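Local coordinates for Lmo0131 protein (Listeria monocytogenes, PDB 4Q6J), which is of unknown function but carries an EAL domain, the fold of phosphodiesterases that hydrolyse cyclic di-GMP, an activity it may share, at residues K34-E39 / V228-G233; A96-V99 / T103-T106. One frame throughout, in Å; residues are numbered along the deposited sequence. Where two conformers were deposited one is given.

Contact 1. Residues K34-E39 / V228-G233; sequences KIIGFE and VDYFQG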
loop_
_atom_site.group_PDB
_atom_site.type_symbol
_atom_site.label_atom_id
_atom_site.label_comp_id
_atom_site.label_asym_id
_atom_site.label_seq_id
_atom_site.Cartn_x
_atom_site.Cartn_y
_atom_site.Cartn_z
ATOM N N LYS B 34 -18.928 -17.464 -29.398
ATOM C CA LYS B 34 -19.766 -16.350 -29.805
ATOM C C LYS B 34 -19.510 -15.164 -28.878
ATOM O O LYS B 34 -19.266 -15.362 -27.695
ATOM C CB LYS B 34 -21.253 -16.747 -29.730
ATOM C CG LYS B 34 -21.724 -17.872 -30.706
ATOM C CD LYS B 34 -23.179 -18.304 -30.424
ATOM C CE LYS B 34 -23.581 -19.589 -31.144
ATOM N NZ LYS B 34 -24.615 -20.347 -30.360
ATOM N N ILE B 35 -19.559 -13.945 -29.421
ATOM C CA ILE B 35 -19.462 -12.730 -28.613
ATOM C C ILE B 35 -20.708 -12.629 -27.767
ATOM O O ILE B 35 -21.824 -12.627 -28.302
ATOM C CB ILE B 35 -19.395 -11.470 -29.481
ATOM C CG1 ILE B 35 -18.113 -11.438 -30.284
ATOM C CG2 ILE B 35 -19.482 -10.247 -28.620
ATOM C CD1 ILE B 35 -18.044 -10.282 -31.204
ATOM N N ILE B 36 -20.536 -12.571 -26.452
ATOM C CA ILE B 36 -21.685 -12.480 -25.537
ATOM C C ILE B 36 -21.873 -11.068 -24.906
ATOM O O ILE B 36 -22.938 -10.749 -24.366
ATOM C CB ILE B 36 -21.711 -13.647 -24.468
ATOM C CG1 ILE B 36 -20.407 -13.744 -23.719
ATOM C CG2 ILE B 36 -22.041 -15.022 -25.114
ATOM C CD1 ILE B 36 -20.308 -12.736 -22.689
ATOM N N GLY B 37 -20.826 -10.247 -24.996
ATOM C CA GLY B 37 -20.844 -8.910 -24.432
ATOM C C GLY B 37 -19.503 -8.228 -24.563
ATOM O O GLY B 37 -18.609 -8.734 -25.220
ATOM N N PHE B 38 -19.363 -7.071 -23.936
ATOM C CA PHE B 38 -18.147 -6.268 -24.072
ATOM C C PHE B 38 -17.713 -5.740 -22.732
ATOM O O PHE B 38 -18.539 -5.495 -21.853
ATOM C CB PHE B 38 -18.382 -5.072 -25.010
ATOM C CG PHE B 38 -18.964 -5.461 -26.355
ATOM C CD1 PHE B 38 -20.335 -5.555 -26.529
ATOM C CD2 PHE B 38 -18.138 -5.767 -27.430
ATOM C CE1 PHE B 38 -20.865 -5.937 -27.761
ATOM C CE2 PHE B 38 -18.662 -6.147 -28.657
ATOM C CZ PHE B 38 -20.011 -6.232 -28.816
ATOM N N GLU B 39 -16.409 -5.542 -22.582
ATOM C CA GLU B 39 -15.911 -4.682 -21.509
ATOM C C GLU B 39 -15.734 -3.219 -21.987
ATOM O O GLU B 39 -15.027 -2.954 -22.978
ATOM C CB GLU B 39 -14.587 -5.160 -20.945
ATOM C CG GLU B 39 -14.117 -4.128 -19.928
ATOM C CD GLU B 39 -12.782 -4.400 -19.348
ATOM O OE1 GLU B 39 -12.168 -5.413 -19.724
ATOM O OE2 GLU B 39 -12.346 -3.605 -18.500
ATOM N N VAL B 228 -13.423 -22.658 -17.960
ATOM C CA VAL B 228 -13.563 -21.206 -17.968
ATOM C C VAL B 228 -14.770 -20.876 -18.835
ATOM O O VAL B 228 -14.937 -21.449 -19.907
ATOM C CB VAL B 228 -12.298 -20.517 -18.518
ATOM C CG1 VAL B 228 -12.519 -19.044 -18.592
ATOM C CG2 VAL B 228 -11.097 -20.817 -17.625
ATOM N N ASP B 229 -15.619 -19.961 -18.395
ATOM C CA ASP B 229 -16.831 -19.670 -19.141
ATOM C C ASP B 229 -16.643 -18.707 -20.329
ATOM O O ASP B 229 -17.281 -18.867 -21.347
ATOM C CB ASP B 229 -17.852 -19.060 -18.205
ATOM C CG ASP B 229 -18.144 -19.929 -17.028
ATOM O OD1 ASP B 229 -19.044 -20.756 -17.176
ATOM O OD2 ASP B 229 -17.475 -19.790 -15.969
ATOM N N TYR B 230 -15.789 -17.690 -20.165
ATOM C CA TYR B 230 -15.685 -16.591 -21.130
ATOM C C TYR B 230 -14.254 -16.194 -21.325
ATOM O O TYR B 230 -13.461 -16.278 -20.398
ATOM C CB TYR B 230 -16.428 -15.345 -20.663
ATOM C CG TYR B 230 -17.870 -15.599 -20.290
ATOM C CD1 TYR B 230 -18.818 -15.880 -21.259
ATOM C CD2 TYR B 230 -18.286 -15.541 -18.970
ATOM C CE1 TYR B 230 -20.134 -16.118 -20.923
ATOM C CE2 TYR B 230 -19.606 -15.762 -18.622
ATOM C CZ TYR B 230 -20.525 -16.050 -19.603
ATOM O OH TYR B 230 -21.824 -16.265 -19.257
ATOM N N PHE B 231 -13.947 -15.728 -22.530
ATOM C CA PHE B 231 -12.601 -15.290 -22.883
ATOM C C PHE B 231 -12.580 -13.822 -23.308
ATOM O O PHE B 231 -13.531 -13.316 -23.898
ATOM C CB PHE B 231 -12.059 -16.103 -24.066
ATOM C CG PHE B 231 -11.967 -17.598 -23.825
ATOM C CD1 PHE B 231 -11.522 -18.103 -22.608
ATOM C CD2 PHE B 231 -12.324 -18.491 -24.826
ATOM C CE1 PHE B 231 -11.426 -19.471 -22.408
ATOM C CE2 PHE B 231 -12.234 -19.847 -24.613
ATOM C CZ PHE B 231 -11.791 -20.329 -23.410
ATOM N N GLN B 232 -11.451 -13.175 -23.064
ATOM C CA GLN B 232 -11.199 -11.838 -23.525
ATOM C C GLN B 232 -9.678 -11.724 -23.794
ATOM O O GLN B 232 -8.873 -12.236 -23.048
ATOM C CB GLN B 232 -11.659 -10.874 -22.428
ATOM C CG GLN B 232 -11.545 -9.439 -22.712
ATOM C CD GLN B 232 -12.065 -8.627 -21.561
ATOM O OE1 GLN B 232 -12.782 -9.127 -20.715
ATOM N NE2 GLN B 232 -11.707 -7.378 -21.526
ATOM N N GLY B 233 -9.295 -11.086 -24.880
ATOM C CA GLY B 233 -7.890 -10.855 -25.108
ATOM C C GLY B 233 -7.613 -10.641 -26.566
ATOM O O GLY B 233 -8.506 -10.779 -27.389
#

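Contact 2. Residues A96-V99 / T103-T106; sequences AHYV and TYMT. With ACY (acetic acid), chain S; ACY (acetic acid), chain C.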
loop_
_atom_site.group_PDB
_atom_site.type_symbol
_atom_site.label_atom_id
_atom_site.label_comp_id
_atom_site.label_asym_id
_atom_site.label_seq_id
_atom_site.Cartn_x
_atom_site.Cartn_y
_atom_site.Cartn_z
ATOM N N ALA B 96 -13.505 0.542 -6.319
ATOM C CA ALA B 96 -14.050 0.090 -5.051
ATOM C C ALA B 96 -14.578 1.242 -4.165
ATOM O O ALA B 96 -15.633 1.123 -3.580
ATOM C CB ALA B 96 -13.025 -0.750 -4.320
ATOM N N HIS B 97 -13.820 2.334 -4.079
ATOM C CA HIS B 97 -14.243 3.574 -3.400
ATOM C C HIS B 97 -15.647 4.050 -3.787
ATOM O O HIS B 97 -16.446 4.420 -2.936
ATOM C CB HIS B 97 -13.228 4.710 -3.666
ATOM C CG HIS B 97 -13.751 6.093 -3.363
ATOM N ND1 HIS B 97 -13.790 6.617 -2.085
ATOM C CD2 HIS B 97 -14.245 7.057 -4.176
ATOM C CE1 HIS B 97 -14.300 7.834 -2.126
ATOM N NE2 HIS B 97 -14.583 8.129 -3.381
ATOM N N TYR B 98 -15.912 4.055 -5.089
ATOM C CA TYR B 98 -17.212 4.451 -5.634
ATOM C C TYR B 98 -18.322 3.429 -5.316
ATOM O O TYR B 98 -19.433 3.801 -5.009
ATOM C CB TYR B 98 -17.107 4.616 -7.139
ATOM C CG TYR B 98 -16.867 6.018 -7.574
ATOM C CD1 TYR B 98 -17.917 6.839 -7.920
ATOM C CD2 TYR B 98 -15.593 6.534 -7.633
ATOM C CE1 TYR B 98 -17.709 8.131 -8.304
ATOM C CE2 TYR B 98 -15.372 7.834 -8.022
ATOM C CZ TYR B 98 -16.444 8.624 -8.351
ATOM O OH TYR B 98 -16.259 9.921 -8.724
ATOM N N VAL B 99 -18.000 2.139 -5.383
ATOM C CA VAL B 99 -18.963 1.112 -5.031
ATOM C C VAL B 99 -19.374 1.222 -3.555
ATOM O O VAL B 99 -20.519 0.961 -3.191
ATOM C CB VAL B 99 -18.448 -0.308 -5.389
ATOM C CG1 VAL B 99 -19.415 -1.373 -4.892
ATOM C CG2 VAL B 99 -18.238 -0.441 -6.906
ATOM N N THR B 103 -23.720 7.485 -1.611
ATOM C CA THR B 103 -24.160 8.642 -2.340
ATOM C C THR B 103 -23.989 8.436 -3.852
ATOM O O THR B 103 -24.898 8.714 -4.633
ATOM C CB THR B 103 -23.447 9.883 -1.829
ATOM O OG1 THR B 103 -23.959 10.218 -0.527
ATOM C CG2 THR B 103 -23.683 11.021 -2.755
ATOM N N TYR B 104 -22.841 7.913 -4.266
ATOM C CA TYR B 104 -22.678 7.573 -5.675
ATOM C C TYR B 104 -23.595 6.445 -6.088
ATOM O O TYR B 104 -24.199 6.500 -7.122
ATOM C CB TYR B 104 -21.251 7.162 -6.035
ATOM C CG TYR B 104 -21.191 6.835 -7.506
ATOM C CD1 TYR B 104 -21.260 7.836 -8.437
ATOM C CD2 TYR B 104 -21.133 5.517 -7.962
ATOM C CE1 TYR B 104 -21.241 7.556 -9.774
ATOM C CE2 TYR B 104 -21.120 5.230 -9.309
ATOM C CZ TYR B 104 -21.187 6.255 -10.209
ATOM O OH TYR B 104 -21.205 6.017 -11.564
HETATM N N MSE B 105 -23.667 5.394 -5.293
HETATM C CA MSE B 105 -24.362 4.198 -5.737
HETATM C C MSE B 105 -25.864 4.413 -5.771
HETATM O O MSE B 105 -26.603 3.680 -6.419
HETATM C CB MSE B 105 -23.970 2.986 -4.886
HETATM C CG MSE B 105 -22.521 2.506 -5.149
HETATM SE SE MSE B 105 -22.200 1.861 -7.003
HETATM C CE MSE B 105 -22.961 0.065 -6.767
ATOM N N THR B 106 -26.320 5.438 -5.072
ATOM C CA THR B 106 -27.731 5.806 -5.090
ATOM C C THR B 106 -28.044 6.547 -6.352
ATOM O O THR B 106 -29.006 6.247 -7.020
ATOM C CB THR B 106 -28.073 6.670 -3.903
ATOM O OG1 THR B 106 -28.196 5.820 -2.759
ATOM C CG2 THR B 106 -29.383 7.402 -4.141
HETATM C C ACY S . -20.123 9.838 0.163
HETATM O O ACY S . -21.091 10.122 0.875
HETATM O OXT ACY S . -19.962 8.695 -0.288
HETATM C CH3 ACY S . -19.097 10.880 -0.146
HETATM C C ACY C . -21.083 7.376 1.696
HETATM O O ACY C . -22.016 7.887 1.070
HETATM O OXT ACY C . -20.123 8.051 2.097
HETATM C CH3 ACY C . -21.080 5.905 1.958
#

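Contact 1. Residues K34-E39 / V228-G233
Glu39 stands at the first position of the family's EAL signature, here Glu-Gly-Leu, and its carboxylate meets the amide of Gln232 inside the barrel. Both side chains are extended with CG anti to the backbone N (chi1 175° for Glu39), which carries their ends together across the intervening strand 20-29. Gln232 NE2 donates to Glu39 OE1 at 2.7 Å with an N-H...O angle of 161°. The acceptor lies in the amide plane and is approached nearly along its own C-O axis, while carboxylate and amide planes stand 80° apart. NE2 also bonds Gln25 and Gln232 OE1 accepts from Lys176, so the amide's rotation is fixed by partners at both ends. In the TIM barrel of EAL domains, strands 35-45 and 230-231 each pair antiparallel with strand 20-29. In active relatives the motif glutamate binds a catalytic metal; Glu39 holds the equivalent sequence position, consistent with such a role. Nearer the start of strand 35-45, Ile36 CG1 packs obliquely on Tyr230 CD1, 3.6 Å away, and the isoleucine's CD1 touches the same CD1-CE1 bond of the ring, 3.8 Å from Tyr230 CE1. Ile36 and Gly37 form a classic beta bulge opposite Lys27.

Contact 2. Residues A96-V99 / T103-T106
With CG anti to the backbone N (chi1 -180°), the ring of Tyr104 turns one face to helix 96-99, and a chi1 of -96° in Tyr98, well off the staggered value, swings that ring's edge onto it. The result is a T-shaped pair: centroids lie 4.7 Å apart and the planes meet at 86°. Tyr98 CD1 does the touching, 3.3 Å from Tyr104 CG, so the edge lands near the CB end of the ring instead of over its middle. Helix 66-83 borders both rings through Arg67. Beside them selenomethionine Met105 doubles back at chi2 and chi3. Its CG rests 3.2 Å from Val99 O, a carbonyl that also accepts a hydrogen bond from Asn141, and its CE lies 4.3 Å from Val99 CG1. At the start of helix 102-115, Thr103 N and OG1 each donate to the O of one of two acetic acid molecules, probably from the crystallisation liquor; these also bond residues of the second subunit, placing this end of the helix at a subunit interface. Two helices that follow each other closely after strand 89-95, packed between helices 66-83 and 136-146, belong to the outer helical layer of a TIM barrel.

Overall arrangement
The two contacts divide a TIM barrel between its lining and its coat. Contact 1 joins strand 35-45 to the segment around strand 230-231, its polar half buried and its apolar half partly exposed; contact 2 is wholly buried among outer helices, close to a subunit boundary. Their centres lie 26 Å apart, on opposite sides of the chain's centre, and they do not touch. They also differ in range, since 34-39 and 228-233 come from far ends of the chain, whereas 96-99 and 103-106 are separated by a few residues. Contact 1 combines a directed hydrogen bond with an apolar touch, whereas contact 2 has aromatic and apolar contacts and no hydrogen bond between its segments.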